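Local atomic coordinates of bifunctional protein PutA (PDB entry 5UR2), a protein that probably converts proline to glutamate through a flavin-dependent proline dehydrogenase and an NAD-dependent L-glutamate gamma-semialdehyde dehydrogenase joined in one chain. Residues 466-471 with 567-572; 594-599 with 644-649; 786-791 with 881-886. One frame throughout, in Å; residues are numbered along the deposited sequence.

Overall arrangement
Contacts 1 and 2 are neighbours, their centres about 10 Å apart, whereas contact 3 lies about 39 Å from contact 1 and 34 Å from contact 2, between centres. Residues 594-599 tie the first two together: Asp599 OD1 accepts a probable hydrogen bond of 2.7 Å from Glu468 N, and Ile598 packs on Met568 and Thr569. Contact 2 lies closest of the three to the predicted active site of the aldehyde dehydrogenase, the side chain of Ile647 being about 5 Å from that of Glu746 and 7 Å from that of Cys780. Contact 3 pairs two strands of another sheet, away from these residues. The modified flavin sits elsewhere, in the proline dehydrogenase barrel.

Contact 1 (466-471 with 567-572); sequences YNEPLL and IMTRDR
Thr569, on the last turn of helix 554-570, faces Glu468 across a single water molecule. The water donates to Glu468 OE1 at 2.7 Å and to Thr569 OG1 at 2.7 Å, while that hydroxyl is also bonded to Ala565 O, back along its own helix. A short polar side chain suits this place, since it serves helix and loop together. Arg570 and Asp571 pair with each other, clear of the loop. At Asp571 the chain leaves helical geometry, and helix 572-583 follows. Residues 466-471 belong to the connection running from the region of the proline dehydrogenase barrel towards the aldehyde dehydrogenase, and they pass over the junction of helices 554-570 and 572-583. Arg572, extended from CG to NE and with CG anti to the backbone N (chi1 -163°), is long enough to cross to them. Its NH1 meets Glu468 OE2 on the anti side at 3.2 Å, a salt bridge lying in the guanidinium plane though bent at the hydrogen (143°). NH2 donates to Pro469 O at 2.9 Å, with the oxygen tilted out of that plane. Leu471 runs alongside the arm in the opposite direction, its CG 3.5 Å from Arg572 NE, which is itself salt-bridged to Asp591.

Contact 2 (594-599 with 644-649); sequences IGEAID and PLAILA
Ala597 and Ala646 meet where helix 587-611 packs on the first turn of helix 646-657, the helix of a beta-alpha-beta unit of the Rossmann-like part of the aldehyde dehydrogenase. Pro644 and Leu645 lead into that turn. Small residues let the backbones come unusually close: the CA atoms of Ala597 and Ala646 are 3.9 Å apart. Ala597 CB rests 3.7 Å from Ala646 CA and 4.1 Å from Ala649 CB, one helical turn further on, so its methyl is held against two alanines of the same helix face. The single methyls of Ala597, Ala646 and Ala649 suit a place where the two backbones lie so near each other.

Larger side chains close the flanks. Leu645, with CG anti to the backbone N (chi1 -174°), turns CD2 to 3.8 Å from Ala597 CB and brings the same methyl to 3.6 Å from Ile594 CD1. The root of Ile594 points away from the other helix, and the bend of its chain brings CD1 back to the contact. On the other flank Glu596 lies extended over Ala646: its CB, CG and carboxylate end all run past Ala646 CB at 3.7 to 3.8 Å. Asp593 OD2 accepts bonds from the backbone N of both Leu645 and Ala646, fastening the start of the second helix to the first.

Around this pair, Ile594 and Leu645 lean on Gln579 of helix 572-583, Leu645 also reaches Leu677 of helix 671-684, and Met568 of helix 554-570 packs against Ala597 and Ala649. Ile647 faces the predicted active-site residue Glu746, about 5 Å away between side chains, and helix 646-657 itself links the parallel strands 623-638 and 661-665.

Contact 3 (786-791 with 881-886); sequences VIVLDE and VAVIRA
Val786 and Val883 sit side by side on adjoining parallel strands, as do Ile787 and Ile884, Val788 and Arg885, and Leu789 and Ala886, and these pairs alternate between the two faces of the sheet. The strands, 783-789 and 880-886, belong to the parallel part of the second large mixed sheet of the aldehyde dehydrogenase. The axes of 786-789 and 881-886 diverge by 32°, and alternating backbone bonds join them, among them Ile884 N to Val786 O at 2.8 Å and Val788 N to Ile884 O at 2.9 Å.

On the face of Val786, Val788, Val883 and Arg885, the valines meet methyl to methyl, the pairs lying aslant. Val786 CG2 touches Val881 CG1 at 3.7 Å, and Val788 CG2 meets Val883 CG1 at 4.1 Å. Beta-branched residues suit extended chain, and Tyr793 and Phe796 of helix 790-806 pack on Val786, Val788 and Val883. On the other face Ile787 and Leu789 flank Ala886, and Ile884 lies beside Ile787; Ile787 CG2 is 3.9 Å from Ala886 CB. A small alanine here makes room for helix 889-896, where Ala892 presses on it and Ile895 packs on both isoleucines.

Beyond the end of the first strand the pairing becomes ionic. Arg885 bends about its CG-CD bond (chi3 -77°), swinging its guanidinium round so that NH1 donates to Asp790 OD1 at 2.7 Å. The two flat groups are turned 53° apart: the oxygen lies at the guanidinium edge, near its plane, but the nitrogen comes from above the carboxylate plane.

Arg885 has further holds, a salt bridge from NE to Asp864 and a cation-pi contact with Tyr793. With two carboxylates and an aromatic ring around it, its positive charge is probably well stabilised, and the several partners would fix the guanidinium's rotation at the end of a strand pair whose other side chains in contact are hydrocarbon.

Contact 1 (466-471 with 567-572)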
ATOM      1  N   TYR B 466       8.717  14.730  -6.344  1.00 21.64           N
ATOM      2  CA  TYR B 466       8.414  16.087  -6.795  1.00 24.11           C
ATOM      3  C   TYR B 466       8.124  16.069  -8.285  1.00 22.97           C
ATOM      4  O   TYR B 466       8.770  15.340  -9.045  1.00 20.83           O
ATOM      5  CB  TYR B 466       9.573  17.073  -6.502  1.00 18.08           C
ATOM      6  CG  TYR B 466       9.727  17.315  -5.024  1.00 19.02           C
ATOM      7  CD1 TYR B 466      10.540  16.487  -4.232  1.00 13.35           C
ATOM      8  CD2 TYR B 466       9.011  18.333  -4.403  1.00 19.49           C
ATOM      9  CE1 TYR B 466      10.645  16.694  -2.858  1.00 15.52           C
ATOM     10  CE2 TYR B 466       9.119  18.566  -3.026  1.00 17.87           C
ATOM     11  CZ  TYR B 466       9.928  17.735  -2.257  1.00 18.96           C
ATOM     12  OH  TYR B 466      10.006  17.972  -0.901  1.00 25.03           O
ATOM     13  N   ASN B 467       7.139  16.859  -8.692  1.00 21.36           N
ATOM     14  CA  ASN B 467       6.828  17.002 -10.104  1.00 20.45           C
ATOM     15  C   ASN B 467       7.856  17.880 -10.814  1.00 20.78           C
ATOM     16  O   ASN B 467       8.423  18.803 -10.235  1.00 15.87           O
ATOM     17  CB  ASN B 467       5.447  17.610 -10.272  1.00 17.97           C
ATOM     18  CG  ASN B 467       4.359  16.716  -9.741  1.00 22.91           C
ATOM     19  OD1 ASN B 467       4.042  16.739  -8.545  1.00 18.83           O
ATOM     20  ND2 ASN B 467       3.747  15.943 -10.634  1.00 21.47           N
ATOM     21  N   GLU B 468       8.039  17.613 -12.094  1.00 20.37           N
ATOM     22  CA  GLU B 468       8.923  18.417 -12.930  1.00 21.08           C
ATOM     23  C   GLU B 468       8.370  19.831 -13.127  1.00 21.67           C
ATOM     24  O   GLU B 468       7.204  19.992 -13.526  1.00 18.41           O
ATOM     25  CB  GLU B 468       9.095  17.725 -14.285  1.00 23.16           C
ATOM     26  CG  GLU B 468       9.888  18.533 -15.289  1.00 20.18           C
ATOM     27  CD  GLU B 468      11.380  18.540 -15.020  1.00 18.67           C
ATOM     28  OE1 GLU B 468      11.879  17.699 -14.235  1.00 24.89           O
ATOM     29  OE2 GLU B 468      12.059  19.404 -15.598  1.00 26.74           O
ATOM     30  N   PRO B 469       9.170  20.871 -12.895  1.00 18.48           N
ATOM     31  CA  PRO B 469       8.693  22.238 -13.148  1.00 20.86           C
ATOM     32  C   PRO B 469       8.430  22.472 -14.626  1.00 20.22           C
ATOM     33  O   PRO B 469       9.168  21.997 -15.489  1.00 15.56           O
ATOM     34  CB  PRO B 469       9.850  23.129 -12.658  1.00 14.52           C
ATOM     35  CG  PRO B 469      10.674  22.265 -11.781  1.00 22.87           C
ATOM     36  CD  PRO B 469      10.513  20.849 -12.295  1.00 17.59           C
ATOM     37  N   LEU B 470       7.367  23.215 -14.911  1.00 18.75           N
ATOM     38  CA  LEU B 470       7.107  23.609 -16.288  1.00 22.96           C
ATOM     39  C   LEU B 470       7.926  24.845 -16.631  1.00 24.40           C
ATOM     40  O   LEU B 470       8.418  25.557 -15.757  1.00 20.28           O
ATOM     41  CB  LEU B 470       5.625  23.914 -16.514  1.00 24.36           C
ATOM     42  CG  LEU B 470       4.701  22.717 -16.237  1.00 33.53           C
ATOM     43  CD1 LEU B 470       3.269  23.000 -16.678  1.00 29.91           C
ATOM     44  CD2 LEU B 470       5.252  21.458 -16.902  1.00 32.15           C
ATOM     45  N   LEU B 471       8.053  25.103 -17.921  1.00 25.85           N
ATOM     46  CA  LEU B 471       8.802  26.261 -18.363  1.00 23.55           C
ATOM     47  C   LEU B 471       8.073  27.557 -18.002  1.00 23.19           C
ATOM     48  O   LEU B 471       6.837  27.627 -17.975  1.00 22.81           O
ATOM     49  CB  LEU B 471       9.026  26.195 -19.873  1.00 20.63           C
ATOM     50  CG  LEU B 471       9.996  25.169 -20.438  1.00 27.80           C
ATOM     51  CD1 LEU B 471       9.877  25.111 -21.962  1.00 25.83           C
ATOM     52  CD2 LEU B 471      11.428  25.525 -20.030  1.00 28.40           C
ATOM     53  N   ILE B 567      16.930  12.222 -20.448  1.00 23.78           N
ATOM     54  CA  ILE B 567      17.008  12.539 -21.868  1.00 24.67           C
ATOM     55  C   ILE B 567      15.835  13.421 -22.278  1.00 22.30           C
ATOM     56  O   ILE B 567      16.013  14.414 -22.996  1.00 20.98           O
ATOM     57  CB  ILE B 567      17.086  11.241 -22.683  1.00 24.94           C
ATOM     58  CG1 ILE B 567      18.460  10.596 -22.475  1.00 23.60           C
ATOM     59  CG2 ILE B 567      16.739  11.484 -24.157  1.00 21.65           C
ATOM     60  CD1 ILE B 567      18.511   9.141 -22.888  1.00 14.92           C
ATOM     61  N   MET B 568      14.628  13.105 -21.789  1.00 19.38           N
ATOM     62  CA  MET B 568      13.481  13.976 -22.030  1.00 19.13           C
ATOM     63  C   MET B 568      13.751  15.387 -21.515  1.00 21.62           C
ATOM     64  O   MET B 568      13.394  16.375 -22.172  1.00 16.40           O
ATOM     65  CB  MET B 568      12.227  13.429 -21.357  1.00 16.20           C
ATOM     66  CG  MET B 568      11.589  12.196 -21.984  1.00 19.72           C
ATOM     67  SD  MET B 568      10.222  11.653 -20.886  1.00 23.34           S
ATOM     68  CE  MET B 568       9.561  10.289 -21.860  1.00 21.85           C
ATOM     69  N   THR B 569      14.372  15.500 -20.335  1.00 18.18           N
ATOM     70  CA  THR B 569      14.682  16.815 -19.787  1.00 18.23           C
ATOM     71  C   THR B 569      15.657  17.573 -20.688  1.00 19.76           C
ATOM     72  O   THR B 569      15.474  18.764 -20.958  1.00 21.89           O
ATOM     73  CB  THR B 569      15.239  16.655 -18.371  1.00 22.18           C
ATOM     74  OG1 THR B 569      14.305  15.926 -17.563  1.00 25.12           O
ATOM     75  CG2 THR B 569      15.535  18.012 -17.725  1.00 19.70           C
ATOM     76  N   ARG B 570      16.689  16.887 -21.183  1.00 20.03           N
ATOM     77  CA  ARG B 570      17.656  17.518 -22.075  1.00 19.65           C
ATOM     78  C   ARG B 570      17.005  17.969 -23.384  1.00 23.70           C
ATOM     79  O   ARG B 570      17.340  19.033 -23.917  1.00 22.27           O
ATOM     80  CB  ARG B 570      18.795  16.537 -22.346  1.00 23.25           C
ATOM     81  CG  ARG B 570      19.879  17.043 -23.297  1.00 25.22           C
ATOM     82  CD  ARG B 570      20.681  15.842 -23.824  1.00 19.84           C
ATOM     83  NE  ARG B 570      19.930  15.085 -24.833  1.00 23.56           N
ATOM     84  CZ  ARG B 570      20.206  13.831 -25.189  1.00 23.55           C
ATOM     85  NH1 ARG B 570      21.199  13.180 -24.600  1.00 27.47           N
ATOM     86  NH2 ARG B 570      19.497  13.229 -26.134  1.00 18.57           N
ATOM     87  N   ASP B 571      16.093  17.168 -23.940  1.00 18.04           N
ATOM     88  CA  ASP B 571      15.541  17.475 -25.255  1.00 17.90           C
ATOM     89  C   ASP B 571      14.195  18.201 -25.166  1.00 24.88           C
ATOM     90  O   ASP B 571      13.409  18.173 -26.121  1.00 28.94           O
ATOM     91  CB  ASP B 571      15.434  16.194 -26.081  1.00 22.42           C
ATOM     92  CG  ASP B 571      16.816  15.638 -26.467  1.00 25.94           C
ATOM     93  OD1 ASP B 571      17.807  16.332 -26.207  1.00 23.06           O
ATOM     94  OD2 ASP B 571      16.927  14.520 -27.017  1.00 25.11           O
ATOM     95  N   ARG B 572      13.941  18.888 -24.050  1.00 21.28           N
ATOM     96  CA  ARG B 572      12.620  19.438 -23.773  1.00 28.04           C
ATOM     97  C   ARG B 572      12.064  20.250 -24.939  1.00 27.66           C
ATOM     98  O   ARG B 572      10.933  20.019 -25.376  1.00 22.37           O
ATOM     99  CB  ARG B 572      12.664  20.292 -22.508  1.00 26.66           C
ATOM    100  CG  ARG B 572      11.280  20.538 -21.966  1.00 35.96           C
ATOM    101  CD  ARG B 572      11.281  21.620 -20.936  1.00 38.17           C
ATOM    102  NE  ARG B 572      10.041  21.650 -20.169  1.00 36.63           N
ATOM    103  CZ  ARG B 572       9.938  21.251 -18.906  1.00 35.79           C
ATOM    104  NH1 ARG B 572      11.001  20.773 -18.264  1.00 35.21           N
ATOM    105  NH2 ARG B 572       8.775  21.340 -18.280  1.00 31.58           N
TER
HETATM  106  O   HOH W   1      14.118  16.317 -14.868  1.00 23.17           O

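Contact 2 (594-599 with 644-649)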
ATOM      1  N   ILE B 594       5.318  17.293 -21.800  1.00 19.71           N
ATOM      2  CA  ILE B 594       6.659  16.792 -21.508  1.00 18.40           C
ATOM      3  C   ILE B 594       6.847  16.620 -20.003  1.00 22.04           C
ATOM      4  O   ILE B 594       7.427  15.622 -19.539  1.00 18.22           O
ATOM      5  CB  ILE B 594       7.733  17.727 -22.095  1.00 17.30           C
ATOM      6  CG1 ILE B 594       7.415  18.097 -23.546  1.00 24.98           C
ATOM      7  CG2 ILE B 594       9.090  17.093 -21.978  1.00 23.31           C
ATOM      8  CD1 ILE B 594       7.105  16.931 -24.450  1.00 22.64           C
ATOM      9  N   GLY B 595       6.373  17.592 -19.216  1.00 16.02           N
ATOM     10  CA  GLY B 595       6.514  17.481 -17.770  1.00 16.86           C
ATOM     11  C   GLY B 595       5.804  16.257 -17.216  1.00 15.84           C
ATOM     12  O   GLY B 595       6.339  15.543 -16.361  1.00 21.09           O
ATOM     13  N   GLU B 596       4.590  16.001 -17.697  1.00 17.03           N
ATOM     14  CA  GLU B 596       3.860  14.819 -17.256  1.00 16.48           C
ATOM     15  C   GLU B 596       4.601  13.541 -17.645  1.00 17.14           C
ATOM     16  O   GLU B 596       4.662  12.596 -16.849  1.00 15.16           O
ATOM     17  CB  GLU B 596       2.436  14.839 -17.825  1.00 15.90           C
ATOM     18  CG  GLU B 596       1.500  13.741 -17.268  1.00 26.25           C
ATOM     19  CD  GLU B 596       0.069  13.806 -17.830  1.00 31.83           C
ATOM     20  OE1 GLU B 596      -0.483  12.751 -18.162  1.00 41.66           O
ATOM     21  OE2 GLU B 596      -0.515  14.895 -17.923  1.00 36.36           O
ATOM     22  N   ALA B 597       5.198  13.504 -18.852  1.00 17.43           N
ATOM     23  CA  ALA B 597       5.931  12.310 -19.274  1.00 16.04           C
ATOM     24  C   ALA B 597       7.122  12.057 -18.371  1.00 17.12           C
ATOM     25  O   ALA B 597       7.370  10.919 -17.956  1.00 16.26           O
ATOM     26  CB  ALA B 597       6.402  12.429 -20.733  1.00 15.17           C
ATOM     27  N   ILE B 598       7.867  13.110 -18.054  1.00 16.79           N
ATOM     28  CA  ILE B 598       8.975  12.984 -17.114  1.00 21.51           C
ATOM     29  C   ILE B 598       8.463  12.517 -15.757  1.00 18.82           C
ATOM     30  O   ILE B 598       9.060  11.645 -15.114  1.00 15.95           O
ATOM     31  CB  ILE B 598       9.717  14.326 -17.023  1.00 13.54           C
ATOM     32  CG1 ILE B 598      10.408  14.596 -18.354  1.00 13.26           C
ATOM     33  CG2 ILE B 598      10.727  14.365 -15.825  1.00 12.99           C
ATOM     34  CD1 ILE B 598      10.850  16.057 -18.537  1.00 24.46           C
ATOM     35  N   ASP B 599       7.331  13.070 -15.324  1.00 13.93           N
ATOM     36  CA  ASP B 599       6.763  12.712 -14.029  1.00 16.12           C
ATOM     37  C   ASP B 599       6.413  11.230 -13.961  1.00 15.00           C
ATOM     38  O   ASP B 599       6.664  10.585 -12.940  1.00 21.64           O
ATOM     39  CB  ASP B 599       5.520  13.563 -13.730  1.00 12.88           C
ATOM     40  CG  ASP B 599       5.856  15.000 -13.333  1.00 17.29           C
ATOM     41  OD1 ASP B 599       7.045  15.293 -13.022  1.00 20.64           O
ATOM     42  OD2 ASP B 599       4.907  15.839 -13.299  1.00 12.98           O
ATOM     43  N   PRO B 644       0.328  13.190 -26.405  1.00 20.77           N
ATOM     44  CA  PRO B 644       0.995  12.214 -27.287  1.00 19.54           C
ATOM     45  C   PRO B 644       2.293  11.644 -26.740  1.00 22.57           C
ATOM     46  O   PRO B 644       2.668  10.545 -27.160  1.00 23.97           O
ATOM     47  CB  PRO B 644       1.215  13.007 -28.585  1.00 24.40           C
ATOM     48  CG  PRO B 644       1.248  14.444 -28.149  1.00 29.82           C
ATOM     49  CD  PRO B 644       0.313  14.551 -26.973  1.00 26.45           C
ATOM     50  N   LEU B 645       2.988  12.325 -25.826  1.00 18.89           N
ATOM     51  CA  LEU B 645       4.157  11.719 -25.184  1.00 14.70           C
ATOM     52  C   LEU B 645       3.838  11.193 -23.792  1.00 21.36           C
ATOM     53  O   LEU B 645       4.265  10.085 -23.443  1.00 19.91           O
ATOM     54  CB  LEU B 645       5.326  12.718 -25.087  1.00 14.61           C
ATOM     55  CG  LEU B 645       6.695  12.224 -24.578  1.00 17.11           C
ATOM     56  CD1 LEU B 645       7.350  11.274 -25.605  1.00 15.76           C
ATOM     57  CD2 LEU B 645       7.639  13.360 -24.209  1.00 14.31           C
ATOM     58  N   ALA B 646       3.072  11.961 -23.006  1.00 21.13           N
ATOM     59  CA  ALA B 646       2.904  11.674 -21.584  1.00 27.93           C
ATOM     60  C   ALA B 646       2.168  10.352 -21.354  1.00 19.48           C
ATOM     61  O   ALA B 646       2.659   9.477 -20.635  1.00 17.91           O
ATOM     62  CB  ALA B 646       2.182  12.838 -20.889  1.00 13.96           C
ATOM     63  N   ILE B 647       0.975  10.191 -21.935  1.00 19.18           N
ATOM     64  CA  ILE B 647       0.185   8.994 -21.650  1.00 18.03           C
ATOM     65  C   ILE B 647       0.892   7.750 -22.191  1.00 18.71           C
ATOM     66  O   ILE B 647       1.067   6.754 -21.482  1.00 20.81           O
ATOM     67  CB  ILE B 647      -1.240   9.147 -22.205  1.00 19.19           C
ATOM     68  CG1 ILE B 647      -1.994  10.202 -21.374  1.00 23.46           C
ATOM     69  CG2 ILE B 647      -1.953   7.790 -22.201  1.00 15.86           C
ATOM     70  CD1 ILE B 647      -3.472  10.439 -21.764  1.00 22.00           C
ATOM     71  N   LEU B 648       1.348   7.818 -23.439  1.00 17.47           N
ATOM     72  CA  LEU B 648       2.153   6.753 -24.019  1.00 19.97           C
ATOM     73  C   LEU B 648       3.359   6.422 -23.137  1.00 22.02           C
ATOM     74  O   LEU B 648       3.611   5.251 -22.829  1.00 19.04           O
ATOM     75  CB  LEU B 648       2.595   7.163 -25.430  1.00 14.91           C
ATOM     76  CG  LEU B 648       3.575   6.223 -26.133  1.00 19.21           C
ATOM     77  CD1 LEU B 648       2.947   4.853 -26.376  1.00 18.87           C
ATOM     78  CD2 LEU B 648       4.106   6.839 -27.419  1.00 23.13           C
ATOM     79  N   ALA B 649       4.109   7.441 -22.699  1.00 21.55           N
ATOM     80  CA  ALA B 649       5.289   7.167 -21.865  1.00 17.94           C
ATOM     81  C   ALA B 649       4.914   6.542 -20.520  1.00 16.98           C
ATOM     82  O   ALA B 649       5.608   5.639 -20.029  1.00 20.37           O
ATOM     83  CB  ALA B 649       6.097   8.440 -21.637  1.00 23.01           C
TER

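Contact 3 (786-791 with 881-886)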
ATOM      1  N   VAL B 786     -21.648  22.766 -18.091  1.00 29.67           N
ATOM      2  CA  VAL B 786     -21.561  23.735 -17.009  1.00 25.86           C
ATOM      3  C   VAL B 786     -22.961  23.881 -16.445  1.00 23.19           C
ATOM      4  O   VAL B 786     -23.869  24.352 -17.138  1.00 30.16           O
ATOM      5  CB  VAL B 786     -20.981  25.076 -17.475  1.00 26.65           C
ATOM      6  CG1 VAL B 786     -20.744  26.003 -16.288  1.00 24.65           C
ATOM      7  CG2 VAL B 786     -19.659  24.834 -18.215  1.00 24.65           C
ATOM      8  N   ILE B 787     -23.138  23.462 -15.197  1.00 28.68           N
ATOM      9  CA  ILE B 787     -24.440  23.388 -14.546  1.00 30.10           C
ATOM     10  C   ILE B 787     -24.511  24.545 -13.559  1.00 28.42           C
ATOM     11  O   ILE B 787     -23.745  24.587 -12.588  1.00 33.20           O
ATOM     12  CB  ILE B 787     -24.650  22.032 -13.856  1.00 23.67           C
ATOM     13  CG1 ILE B 787     -24.467  20.889 -14.866  1.00 28.63           C
ATOM     14  CG2 ILE B 787     -26.018  21.949 -13.235  1.00 24.47           C
ATOM     15  CD1 ILE B 787     -24.430  19.493 -14.235  1.00 27.58           C
ATOM     16  N   VAL B 788     -25.403  25.500 -13.830  1.00 25.86           N
ATOM     17  CA  VAL B 788     -25.412  26.807 -13.176  1.00 28.33           C
ATOM     18  C   VAL B 788     -26.738  26.994 -12.453  1.00 32.12           C
ATOM     19  O   VAL B 788     -27.809  26.898 -13.069  1.00 33.55           O
ATOM     20  CB  VAL B 788     -25.194  27.956 -14.182  1.00 30.51           C
ATOM     21  CG1 VAL B 788     -25.084  29.276 -13.446  1.00 25.27           C
ATOM     22  CG2 VAL B 788     -23.969  27.720 -15.062  1.00 28.68           C
ATOM     23  N   LEU B 789     -26.668  27.307 -11.164  1.00 25.79           N
ATOM     24  CA  LEU B 789     -27.887  27.525 -10.401  1.00 37.31           C
ATOM     25  C   LEU B 789     -28.559  28.826 -10.834  1.00 39.78           C
ATOM     26  O   LEU B 789     -27.909  29.763 -11.315  1.00 33.49           O
ATOM     27  CB  LEU B 789     -27.591  27.542  -8.900  1.00 34.17           C
ATOM     28  CG  LEU B 789     -27.713  26.223  -8.138  1.00 33.51           C
ATOM     29  CD1 LEU B 789     -26.674  25.190  -8.611  1.00 26.21           C
ATOM     30  CD2 LEU B 789     -27.583  26.479  -6.649  1.00 38.71           C
ATOM     31  N   ASP B 790     -29.879  28.878 -10.640  1.00 41.94           N
ATOM     32  CA  ASP B 790     -30.705  29.875 -11.321  1.00 41.53           C
ATOM     33  C   ASP B 790     -30.358  31.302 -10.896  1.00 41.39           C
ATOM     34  O   ASP B 790     -30.270  32.203 -11.742  1.00 39.48           O
ATOM     35  CB  ASP B 790     -32.187  29.579 -11.069  1.00 44.05           C
ATOM     36  CG  ASP B 790     -33.099  30.284 -12.064  1.00 56.56           C
ATOM     37  OD1 ASP B 790     -33.077  29.884 -13.243  1.00 60.93           O
ATOM     38  OD2 ASP B 790     -33.826  31.231 -11.690  1.00 60.24           O
ATOM     39  N   GLU B 791     -30.158  31.535  -9.592  1.00 38.86           N
ATOM     40  CA  GLU B 791     -29.957  32.906  -9.126  1.00 35.60           C
ATOM     41  C   GLU B 791     -28.705  33.535  -9.727  1.00 34.46           C
ATOM     42  O   GLU B 791     -28.663  34.750  -9.946  1.00 32.37           O
ATOM     43  CB  GLU B 791     -29.892  32.949  -7.599  1.00 37.47           C
ATOM     44  N   VAL B 881     -19.549  23.495 -25.490  1.00 27.47           N
ATOM     45  CA  VAL B 881     -20.014  23.505 -24.108  1.00 25.24           C
ATOM     46  C   VAL B 881     -21.534  23.597 -24.081  1.00 33.27           C
ATOM     47  O   VAL B 881     -22.130  24.421 -24.790  1.00 32.25           O
ATOM     48  CB  VAL B 881     -19.413  24.680 -23.315  1.00 28.67           C
ATOM     49  CG1 VAL B 881     -20.005  24.730 -21.899  1.00 22.57           C
ATOM     50  CG2 VAL B 881     -17.896  24.575 -23.296  1.00 29.17           C
ATOM     51  N   ALA B 882     -22.155  22.797 -23.212  1.00 29.00           N
ATOM     52  CA  ALA B 882     -23.585  22.891 -22.936  1.00 25.49           C
ATOM     53  C   ALA B 882     -23.771  23.504 -21.552  1.00 28.36           C
ATOM     54  O   ALA B 882     -23.367  22.902 -20.547  1.00 30.78           O
ATOM     55  CB  ALA B 882     -24.251  21.511 -23.010  1.00 24.71           C
ATOM     56  N   VAL B 883     -24.378  24.690 -21.498  1.00 30.32           N
ATOM     57  CA  VAL B 883     -24.724  25.338 -20.231  1.00 32.96           C
ATOM     58  C   VAL B 883     -26.118  24.869 -19.821  1.00 33.83           C
ATOM     59  O   VAL B 883     -27.076  25.001 -20.590  1.00 32.34           O
ATOM     60  CB  VAL B 883     -24.672  26.870 -20.350  1.00 25.98           C
ATOM     61  CG1 VAL B 883     -25.085  27.515 -19.037  1.00 29.82           C
ATOM     62  CG2 VAL B 883     -23.289  27.332 -20.730  1.00 25.95           C
ATOM     63  N   ILE B 884     -26.236  24.307 -18.618  1.00 35.00           N
ATOM     64  CA  ILE B 884     -27.472  23.666 -18.162  1.00 32.47           C
ATOM     65  C   ILE B 884     -27.969  24.380 -16.917  1.00 30.16           C
ATOM     66  O   ILE B 884     -27.198  24.612 -15.980  1.00 27.39           O
ATOM     67  CB  ILE B 884     -27.265  22.169 -17.861  1.00 29.35           C
ATOM     68  CG1 ILE B 884     -26.644  21.451 -19.059  1.00 29.76           C
ATOM     69  CG2 ILE B 884     -28.584  21.514 -17.473  1.00 31.25           C
ATOM     70  CD1 ILE B 884     -26.185  20.036 -18.736  1.00 32.70           C
ATOM     71  N   ARG B 885     -29.260  24.679 -16.881  1.00 30.03           N
ATOM     72  CA  ARG B 885     -29.821  25.390 -15.744  1.00 34.35           C
ATOM     73  C   ARG B 885     -30.203  24.403 -14.648  1.00 39.57           C
ATOM     74  O   ARG B 885     -30.659  23.293 -14.932  1.00 41.90           O
ATOM     75  CB  ARG B 885     -31.032  26.209 -16.179  1.00 33.05           C
ATOM     76  CG  ARG B 885     -31.341  27.364 -15.250  1.00 40.20           C
ATOM     77  CD  ARG B 885     -32.615  28.049 -15.685  1.00 46.60           C
ATOM     78  NE  ARG B 885     -32.396  28.899 -16.849  1.00 47.05           N
ATOM     79  CZ  ARG B 885     -32.176  30.206 -16.782  1.00 47.83           C
ATOM     80  NH1 ARG B 885     -32.145  30.812 -15.602  1.00 30.71           N
ATOM     81  NH2 ARG B 885     -31.990  30.907 -17.892  1.00 47.52           N
ATOM     82  N   ALA B 886     -29.993  24.804 -13.390  1.00 34.07           N
ATOM     83  CA  ALA B 886     -30.408  24.001 -12.245  1.00 37.30           C
ATOM     84  C   ALA B 886     -31.119  24.891 -11.238  1.00 34.89           C
ATOM     85  O   ALA B 886     -30.684  26.017 -10.979  1.00 36.62           O
ATOM     86  CB  ALA B 886     -29.224  23.294 -11.579  1.00 37.00           C
TER